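Local coordinates for protein leucine aminopeptidase (Legionella pneumophila, PDB 5GNE) that probably removes amino acids from the N-terminal ends of peptides, as a zinc-dependent aminopeptidase of the M28 peptidase family, at residues Glu158-Lys163 and Ser172-Ile177; Asn166-Pro171 and Tyr235-Arg240; Gly189-Thr194 and Asp203-Gly208. All blocks are in the same frame, centred on the assembly; numbering follows the deposited sequence.

Contact 1 of 3, residues Glu158-Lys163 and Ser172-Ile177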
loop_
_atom_site.group_PDB
_atom_site.type_symbol
_atom_site.label_atom_id
_atom_site.label_comp_id
_atom_site.label_asym_id
_atom_site.label_seq_id
_atom_site.Cartn_x
_atom_site.Cartn_y
_atom_site.Cartn_z
ATOM N N GLU A 158 -16.436 11.040 -0.237
ATOM C CA GLU A 158 -17.049 9.768 -0.571
ATOM C C GLU A 158 -16.274 8.653 0.132
ATOM O O GLU A 158 -15.070 8.809 0.408
ATOM C CB GLU A 158 -17.036 9.595 -2.077
ATOM C CG GLU A 158 -18.179 8.826 -2.666
ATOM C CD GLU A 158 -18.063 8.767 -4.181
ATOM O OE1 GLU A 158 -17.291 9.581 -4.750
ATOM O OE2 GLU A 158 -18.764 7.938 -4.804
ATOM N N SER A 159 -16.959 7.572 0.500
ATOM C CA SER A 159 -16.276 6.367 0.991
ATOM C C SER A 159 -17.056 5.119 0.600
ATOM O O SER A 159 -18.267 5.076 0.739
ATOM C CB SER A 159 -16.059 6.417 2.508
ATOM O OG SER A 159 -17.276 6.267 3.214
ATOM N N TYR A 160 -16.361 4.106 0.092
ATOM C CA TYR A 160 -17.009 2.846 -0.261
ATOM C C TYR A 160 -16.111 1.645 -0.114
ATOM O O TYR A 160 -14.892 1.756 -0.186
ATOM C CB TYR A 160 -17.544 2.899 -1.681
ATOM C CG TYR A 160 -16.570 3.423 -2.698
ATOM C CD1 TYR A 160 -16.372 4.794 -2.855
ATOM C CD2 TYR A 160 -15.858 2.563 -3.523
ATOM C CE1 TYR A 160 -15.487 5.287 -3.808
ATOM C CE2 TYR A 160 -14.981 3.047 -4.478
ATOM C CZ TYR A 160 -14.798 4.406 -4.622
ATOM O OH TYR A 160 -13.925 4.894 -5.574
ATOM N N PHE A 161 -16.724 0.490 0.105
ATOM C CA PHE A 161 -16.017 -0.771 0.046
ATOM C C PHE A 161 -15.782 -1.187 -1.383
ATOM O O PHE A 161 -16.618 -0.953 -2.243
ATOM C CB PHE A 161 -16.786 -1.847 0.783
ATOM C CG PHE A 161 -16.930 -1.565 2.229
ATOM C CD1 PHE A 161 -15.825 -1.609 3.059
ATOM C CD2 PHE A 161 -18.166 -1.215 2.764
ATOM C CE1 PHE A 161 -15.941 -1.331 4.411
ATOM C CE2 PHE A 161 -18.295 -0.929 4.124
ATOM C CZ PHE A 161 -17.181 -0.989 4.950
ATOM N N VAL A 162 -14.630 -1.796 -1.629
ATOM C CA VAL A 162 -14.388 -2.510 -2.864
ATOM C C VAL A 162 -14.136 -3.984 -2.545
ATOM O O VAL A 162 -13.168 -4.323 -1.887
ATOM C CB VAL A 162 -13.218 -1.930 -3.638
ATOM C CG1 VAL A 162 -12.882 -2.839 -4.827
ATOM C CG2 VAL A 162 -13.564 -0.506 -4.115
ATOM N N LYS A 163 -15.067 -4.826 -2.980
ATOM C CA LYS A 163 -15.080 -6.261 -2.747
ATOM C C LYS A 163 -13.754 -6.889 -3.141
ATOM O O LYS A 163 -13.205 -6.571 -4.186
ATOM C CB LYS A 163 -16.202 -6.875 -3.601
ATOM C CG LYS A 163 -17.132 -7.868 -2.951
ATOM C CD LYS A 163 -18.243 -8.257 -3.948
ATOM C CE LYS A 163 -19.191 -7.071 -4.235
ATOM N NZ LYS A 163 -20.484 -7.418 -4.928
ATOM N N SER A 172 -11.602 -3.963 0.656
ATOM C CA SER A 172 -10.787 -2.764 0.677
ATOM C C SER A 172 -11.677 -1.561 0.979
ATOM O O SER A 172 -12.883 -1.619 0.755
ATOM C CB SER A 172 -10.098 -2.588 -0.674
ATOM O OG SER A 172 -9.066 -3.531 -0.812
ATOM N N VAL A 173 -11.084 -0.449 1.395
ATOM C CA VAL A 173 -11.851 0.759 1.622
ATOM C C VAL A 173 -11.228 1.928 0.893
ATOM O O VAL A 173 -10.063 2.263 1.119
ATOM C CB VAL A 173 -11.925 1.097 3.106
ATOM C CG1 VAL A 173 -12.750 2.368 3.314
ATOM C CG2 VAL A 173 -12.482 -0.085 3.908
ATOM N N VAL A 174 -12.020 2.552 0.023
ATOM C CA VAL A 174 -11.604 3.706 -0.752
ATOM C C VAL A 174 -12.329 4.931 -0.193
ATOM O O VAL A 174 -13.550 4.916 -0.055
ATOM C CB VAL A 174 -11.952 3.520 -2.250
ATOM C CG1 VAL A 174 -11.577 4.755 -3.093
ATOM C CG2 VAL A 174 -11.273 2.285 -2.796
ATOM N N THR A 175 -11.578 5.978 0.150
ATOM C CA THR A 175 -12.160 7.249 0.579
ATOM C C THR A 175 -11.545 8.363 -0.248
ATOM O O THR A 175 -10.458 8.187 -0.809
ATOM C CB THR A 175 -11.911 7.548 2.036
ATOM O OG1 THR A 175 -10.543 7.951 2.201
ATOM C CG2 THR A 175 -12.230 6.329 2.894
ATOM N N VAL A 176 -12.264 9.476 -0.379
ATOM C CA VAL A 176 -11.777 10.596 -1.165
ATOM C C VAL A 176 -12.223 11.905 -0.571
ATOM O O VAL A 176 -13.375 12.063 -0.186
ATOM C CB VAL A 176 -12.250 10.535 -2.660
ATOM C CG1 VAL A 176 -13.756 10.425 -2.769
ATOM C CG2 VAL A 176 -11.755 11.761 -3.430
ATOM N N ILE A 177 -11.304 12.858 -0.509
ATOM C CA ILE A 177 -11.666 14.205 -0.120
ATOM C C ILE A 177 -11.603 15.113 -1.356
ATOM O O ILE A 177 -10.580 15.176 -2.070
ATOM C CB ILE A 177 -10.752 14.735 0.983
ATOM C CG1 ILE A 177 -10.731 13.778 2.171
ATOM C CG2 ILE A 177 -11.238 16.087 1.456
ATOM C CD1 ILE A 177 -9.747 14.187 3.202
HETATM O O HOH W 1 -10.584 -5.573 -2.252
#
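Tyr160 lies beside Val174 on one face of a strand pair. Its CG is flanked by the backbone N and the carbonyl carbon (chi1 48°), which swings the ring across toward the partner strand. Tyr160 CD1 passes 4.0 Å from Val174 O. Tyr160 CE1 meets Val174 CG1. Tyr160 CE2 and CZ meet Val174 CB, which stands over the ring face in a CH-pi contact, 4.0 Å from the centroid. At the tip, Tyr160 OH ends 3.4 Å from Val174 CG1. The other branch of the valine, Val174 CG2, meets Val162 CG2 at 3.8 Å. Helix 243-254 packs against this face through Asp251 and Val248. Strands 157-164 and 170-177 form an antiparallel beta hairpin, and 157-164 is an outermost strand of the large mixed sheet. Six backbone bonds join the two segments. The pair Tyr160-Val174 is bonded in both directions; Val174 N to Tyr160 O measures 3.0 Å and is nearly straight (171°). On the other face Phe161 lies alongside Val173, with Phe161 CE1 3.7 Å from Val173 CG2. Ser159 OG turns to Asp146 and Lys142. A water takes Val162 O as acceptor at 2.9 Å and also bonds Ser172 OG, whose further partner is Ala236 N.

Contact 2 of 3, residues Asn166-Pro171 and Tyr235-Arg240; sequences NKFIQP and YAAEER. With ZN (zinc ion), chain C.
Gln170 OE1 accepts the backbone N-H of Ala237 at 3.0 Å. The N-H points fairly straight at the oxygen, and the donor is tilted 21° from the plane of the amide carbonyl. Gln170 CG lies anti to the backbone N (chi1 177°) and the chain runs on extended, carrying the amide across to the loop. At the other end of the amide, Gln170 NE2 is bonded to Gly134 O and Arg127 O. Both ends are thus held, which fixes the rotation of the group. Ala236 CB packs against the base of this side chain, 3.2 Å from Gln170 O, and also touches Pro171 O.

The Phe168 ring meets the aliphatic part of Arg240. Arg240 CG stands over one ring face, 3.6 Å from Phe168 CZ, in a CH-pi contact. Arg240 CB and CD also meet the ring. The ring and guanidinium planes are 37° apart, and Arg240 NH2 forms a salt bridge with Asp196. Ala237 CB is a looser neighbour of the same ring.

The loop after strand 230-235 folds as a type I beta turn from Ala237 to Arg240, closed by Arg240 N to Ala237 O at 2.9 Å. Glu239 OE2 binds a zinc ion directly, at 2.3 Å. Glu238 reaches the metal through a zinc-bound water that donates to its OE2. Both lie at the two-zinc site of an M28 peptidase.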
loop_
_atom_site.group_PDB
_atom_site.type_symbol
_atom_site.label_atom_id
_atom_site.label_comp_id
_atom_site.label_asym_id
_atom_site.label_seq_id
_atom_site.Cartn_x
_atom_site.Cartn_y
_atom_site.Cartn_z
ATOM N N ASN A 166 -14.365 -12.843 -4.688
ATOM C CA ASN A 166 -15.169 -13.769 -3.898
ATOM C C ASN A 166 -14.262 -14.637 -3.056
ATOM O O ASN A 166 -14.695 -15.616 -2.471
ATOM C CB ASN A 166 -16.066 -14.636 -4.792
ATOM C CG ASN A 166 -17.367 -13.939 -5.180
ATOM O OD1 ASN A 166 -17.953 -13.196 -4.390
ATOM N ND2 ASN A 166 -17.827 -14.189 -6.399
ATOM N N LYS A 167 -12.999 -14.247 -2.977
ATOM C CA LYS A 167 -12.023 -15.074 -2.288
ATOM C C LYS A 167 -11.825 -14.704 -0.837
ATOM O O LYS A 167 -11.447 -15.557 -0.041
ATOM C CB LYS A 167 -10.680 -15.017 -3.028
ATOM C CG LYS A 167 -10.850 -15.036 -4.536
ATOM C CD LYS A 167 -9.527 -15.025 -5.268
ATOM C CE LYS A 167 -9.201 -16.402 -5.849
ATOM N NZ LYS A 167 -7.887 -16.450 -6.592
ATOM N N PHE A 168 -12.038 -13.435 -0.497
ATOM C CA PHE A 168 -11.757 -12.956 0.864
ATOM C C PHE A 168 -12.836 -12.040 1.428
ATOM O O PHE A 168 -13.212 -11.054 0.800
ATOM C CB PHE A 168 -10.400 -12.257 0.884
ATOM C CG PHE A 168 -9.237 -13.182 0.638
ATOM C CD1 PHE A 168 -8.795 -14.045 1.634
ATOM C CD2 PHE A 168 -8.631 -13.244 -0.605
ATOM C CE1 PHE A 168 -7.715 -14.914 1.406
ATOM C CE2 PHE A 168 -7.561 -14.113 -0.842
ATOM C CZ PHE A 168 -7.103 -14.946 0.161
ATOM N N ILE A 169 -13.316 -12.352 2.627
ATOM C CA ILE A 169 -14.392 -11.570 3.234
ATOM C C ILE A 169 -13.980 -10.136 3.585
ATOM O O ILE A 169 -14.821 -9.257 3.713
ATOM C CB ILE A 169 -14.961 -12.269 4.498
ATOM C CG1 ILE A 169 -13.853 -12.635 5.482
ATOM C CG2 ILE A 169 -15.741 -13.513 4.124
ATOM C CD1 ILE A 169 -14.379 -13.092 6.836
ATOM N N GLN A 170 -12.692 -9.891 3.748
ATOM C CA GLN A 170 -12.233 -8.543 4.065
ATOM C C GLN A 170 -12.234 -7.656 2.817
ATOM O O GLN A 170 -11.568 -7.957 1.834
ATOM C CB GLN A 170 -10.835 -8.605 4.685
ATOM C CG GLN A 170 -10.213 -7.265 4.999
ATOM C CD GLN A 170 -8.753 -7.404 5.355
ATOM O OE1 GLN A 170 -7.941 -7.801 4.528
ATOM N NE2 GLN A 170 -8.412 -7.091 6.583
ATOM N N PRO A 171 -12.976 -6.540 2.852
ATOM C CA PRO A 171 -13.000 -5.656 1.685
ATOM C C PRO A 171 -11.927 -4.585 1.782
ATOM O O PRO A 171 -11.422 -4.317 2.885
ATOM C CB PRO A 171 -14.379 -5.009 1.776
ATOM C CG PRO A 171 -14.584 -4.889 3.222
ATOM C CD PRO A 171 -13.909 -6.077 3.888
ATOM N N TYR A 235 -6.092 -1.074 1.653
ATOM C CA TYR A 235 -6.138 -2.301 0.870
ATOM C C TYR A 235 -6.398 -3.521 1.729
ATOM O O TYR A 235 -5.735 -3.743 2.747
ATOM C CB TYR A 235 -4.823 -2.521 0.093
ATOM C CG TYR A 235 -4.393 -1.341 -0.751
ATOM C CD1 TYR A 235 -5.142 -0.953 -1.845
ATOM C CD2 TYR A 235 -3.260 -0.597 -0.434
ATOM C CE1 TYR A 235 -4.763 0.132 -2.630
ATOM C CE2 TYR A 235 -2.874 0.487 -1.218
ATOM C CZ TYR A 235 -3.624 0.843 -2.317
ATOM O OH TYR A 235 -3.250 1.917 -3.095
ATOM N N ALA A 236 -7.345 -4.338 1.289
ATOM C CA ALA A 236 -7.526 -5.663 1.875
ATOM C C ALA A 236 -6.447 -6.609 1.346
ATOM O O ALA A 236 -5.853 -6.353 0.321
ATOM C CB ALA A 236 -8.894 -6.190 1.538
ATOM N N ALA A 237 -6.203 -7.695 2.067
ATOM C CA ALA A 237 -5.530 -8.868 1.529
ATOM C C ALA A 237 -4.197 -8.631 0.819
ATOM O O ALA A 237 -3.836 -9.373 -0.121
ATOM C CB ALA A 237 -6.497 -9.568 0.551
ATOM N N GLU A 238 -3.442 -7.635 1.262
ATOM C CA GLU A 238 -2.123 -7.431 0.663
ATOM C C GLU A 238 -1.234 -8.650 0.908
ATOM O O GLU A 238 -0.367 -8.973 0.103
ATOM C CB GLU A 238 -1.475 -6.164 1.199
ATOM C CG GLU A 238 -0.130 -5.816 0.577
ATOM C CD GLU A 238 1.048 -6.449 1.315
ATOM O OE1 GLU A 238 0.830 -7.072 2.385
ATOM O OE2 GLU A 238 2.194 -6.321 0.830
ATOM N N GLU A 239 -1.487 -9.338 2.013
ATOM C CA GLU A 239 -0.705 -10.505 2.398
ATOM C C GLU A 239 -1.138 -11.736 1.618
ATOM O O GLU A 239 -0.634 -12.825 1.842
ATOM C CB GLU A 239 -0.790 -10.731 3.925
ATOM C CG GLU A 239 -0.152 -9.572 4.782
ATOM C CD GLU A 239 1.362 -9.508 4.637
ATOM O OE1 GLU A 239 1.883 -10.322 3.841
ATOM O OE2 GLU A 239 2.036 -8.678 5.314
ATOM N N ARG A 240 -2.046 -11.546 0.667
ATOM C CA ARG A 240 -2.506 -12.627 -0.226
ATOM C C ARG A 240 -2.188 -12.293 -1.683
ATOM O O ARG A 240 -3.084 -12.189 -2.519
ATOM C CB ARG A 240 -4.027 -12.860 -0.055
ATOM C CG ARG A 240 -4.473 -12.849 1.420
ATOM C CD ARG A 240 -3.971 -14.090 2.183
ATOM N NE ARG A 240 -4.378 -14.015 3.574
ATOM C CZ ARG A 240 -4.442 -15.034 4.431
ATOM N NH1 ARG A 240 -4.158 -16.272 4.049
ATOM N NH2 ARG A 240 -4.836 -14.800 5.678
HETATM ZN ZN ZN C . 3.948 -7.827 4.253
HETATM O O HOH W 2 4.796 -6.780 2.694
#

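Contact 3 of 3, residues Gly189-Thr194 and Asp203-Gly208. With ZN (zinc ion), chain D.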
loop_
_atom_site.group_PDB
_atom_site.type_symbol
_atom_site.label_atom_id
_atom_site.label_comp_id
_atom_site.label_asym_id
_atom_site.label_seq_id
_atom_site.Cartn_x
_atom_site.Cartn_y
_atom_site.Cartn_z
ATOM N N GLY A 189 -2.239 5.178 -0.175
ATOM C CA GLY A 189 -2.731 3.862 0.180
ATOM C C GLY A 189 -1.846 3.165 1.187
ATOM O O GLY A 189 -0.654 3.454 1.295
ATOM N N ALA A 190 -2.440 2.238 1.927
ATOM C CA ALA A 190 -1.716 1.376 2.856
ATOM C C ALA A 190 -2.545 0.117 2.976
ATOM O O ALA A 190 -3.730 0.150 2.693
ATOM C CB ALA A 190 -1.547 2.066 4.216
ATOM N N HIS A 191 -1.965 -0.998 3.364
ATOM C CA HIS A 191 -2.784 -2.191 3.504
ATOM C C HIS A 191 -3.141 -2.469 4.958
ATOM O O HIS A 191 -2.330 -2.250 5.854
ATOM C CB HIS A 191 -2.113 -3.400 2.853
ATOM C CG HIS A 191 -0.956 -3.989 3.605
ATOM N ND1 HIS A 191 -1.122 -4.986 4.541
ATOM C CD2 HIS A 191 0.379 -3.818 3.469
ATOM C CE1 HIS A 191 0.062 -5.366 5.001
ATOM N NE2 HIS A 191 0.990 -4.678 4.367
ATOM N N ILE A 192 -4.395 -2.875 5.167
ATOM C CA ILE A 192 -4.996 -3.028 6.492
ATOM C C ILE A 192 -4.767 -4.412 7.084
ATOM O O ILE A 192 -4.911 -4.617 8.284
ATOM C CB ILE A 192 -6.519 -2.786 6.428
ATOM C CG1 ILE A 192 -7.124 -2.551 7.818
ATOM C CG2 ILE A 192 -7.214 -3.972 5.790
ATOM C CD1 ILE A 192 -6.911 -1.183 8.368
ATOM N N ASP A 193 -4.413 -5.364 6.235
ATOM C CA ASP A 193 -4.483 -6.761 6.619
ATOM C C ASP A 193 -3.179 -7.258 7.203
ATOM O O ASP A 193 -2.164 -6.550 7.208
ATOM C CB ASP A 193 -4.872 -7.618 5.419
ATOM C CG ASP A 193 -3.748 -7.760 4.455
ATOM O OD1 ASP A 193 -3.208 -6.688 4.125
ATOM O OD2 ASP A 193 -3.385 -8.899 4.052
ATOM N N THR A 194 -3.244 -8.463 7.755
ATOM C CA THR A 194 -2.066 -9.170 8.225
ATOM C C THR A 194 -2.212 -10.667 7.956
ATOM O O THR A 194 -3.256 -11.098 7.489
ATOM C CB THR A 194 -1.866 -8.923 9.715
ATOM O OG1 THR A 194 -0.575 -9.410 10.109
ATOM C CG2 THR A 194 -2.929 -9.661 10.470
ATOM N N ASP A 203 4.268 -2.660 12.708
ATOM C CA ASP A 203 4.974 -2.003 11.613
ATOM C C ASP A 203 4.391 -2.435 10.273
ATOM O O ASP A 203 4.203 -1.615 9.395
ATOM C CB ASP A 203 6.454 -2.332 11.621
ATOM C CG ASP A 203 7.240 -1.493 10.634
ATOM O OD1 ASP A 203 6.886 -0.303 10.496
ATOM O OD2 ASP A 203 8.204 -2.002 9.997
ATOM N N ASP A 204 4.094 -3.726 10.116
ATOM C CA ASP A 204 3.521 -4.191 8.862
ATOM C C ASP A 204 2.084 -3.756 8.789
ATOM O O ASP A 204 1.135 -4.512 8.988
ATOM C CB ASP A 204 3.644 -5.678 8.640
ATOM C CG ASP A 204 3.680 -6.001 7.169
ATOM O OD1 ASP A 204 3.336 -5.094 6.392
ATOM O OD2 ASP A 204 4.042 -7.118 6.761
ATOM N N ASP A 205 2.065 -2.441 8.639
ATOM C CA ASP A 205 1.061 -1.509 8.218
ATOM C C ASP A 205 -0.109 -1.117 9.043
ATOM O O ASP A 205 -1.010 -0.456 8.533
ATOM C CB ASP A 205 0.623 -1.875 6.830
ATOM C CG ASP A 205 1.195 -0.886 5.850
ATOM O OD1 ASP A 205 2.140 -0.183 6.298
ATOM O OD2 ASP A 205 0.708 -0.752 4.719
ATOM N N SER A 206 -0.062 -1.397 10.332
ATOM C CA SER A 206 -0.792 -0.499 11.201
ATOM C C SER A 206 -0.145 0.875 10.982
ATOM O O SER A 206 -0.831 1.883 10.774
ATOM C CB SER A 206 -0.689 -0.900 12.668
ATOM O OG SER A 206 -1.502 -0.048 13.451
ATOM N N SER A 207 1.190 0.890 10.960
ATOM C CA SER A 207 1.933 2.135 10.778
ATOM C C SER A 207 1.450 2.913 9.545
ATOM O O SER A 207 1.001 4.070 9.670
ATOM C CB SER A 207 3.446 1.874 10.721
ATOM O OG SER A 207 3.866 1.193 9.550
ATOM N N GLY A 208 1.541 2.286 8.368
ATOM C CA GLY A 208 1.085 2.931 7.159
ATOM C C GLY A 208 -0.337 3.457 7.250
ATOM O O GLY A 208 -0.600 4.614 6.925
HETATM ZN ZN ZN D . 3.272 -4.693 4.178
#
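The His191 ring carries Asp205 CB over the centre of one face, 3.8 Å from the centroid, and has Asp204 OD1 at its edge. The ring and the Asp204 carboxylate have planes 81° apart. The two share a zinc ion: His191 NE2 binds it at 2.3 Å and Asp204 OD1 at 2.2 Å. Asp266 is a further ligand of this metal. Asp204 also serves the second zinc site, with Glu239 and His344.

A chi1 of 75° tucks the His191 ring over its own backbone and turns it toward the helix. His191 ND1 donates to Asp193 OD1 at 2.7 Å. The bond is bent, on the syn side but 33° out of the carboxylate plane. Asp205 OD2 accepts the backbone N-H of His191 (OD2 to N 3.0 Å), on the anti side. Asp205 OD1 is bonded to Gln267 N. Ala190 CB rests on Gly208 C at 3.6 Å, where strand 185-191 fits against the first two turns of helix 202-221 in a beta-alpha-beta unit.

With its ND1-H hydrogen-bonded to Asp193, the ring coordinates zinc through NE2. The carboxylate probably makes the imidazole a stronger donor to the metal, while Asp205 ties the backbone of this ligand to the helix.

All three contacts are largely buried, but contact 1 lies at an outermost strand of the mixed sheet and has some exposed side chains, whereas every touching residue of contact 3 is buried. Contacts 1 and 2 share strand 170-177 and touch at Ser172. Contact 1 is regular hairpin bonding with mostly apolar side-chain contacts. Contact 2 moves to irregular chain, where one amide and one ring do the joining. Contacts 2 and 3 each contribute to zinc binding, but only in contact 3, near the centre of the chain, do ligands from both segments share a metal. These two meet through Glu239 N to Asp193 OD2, 2.8 Å, which couples the glutamate loop to the histidine's own carboxylate partner.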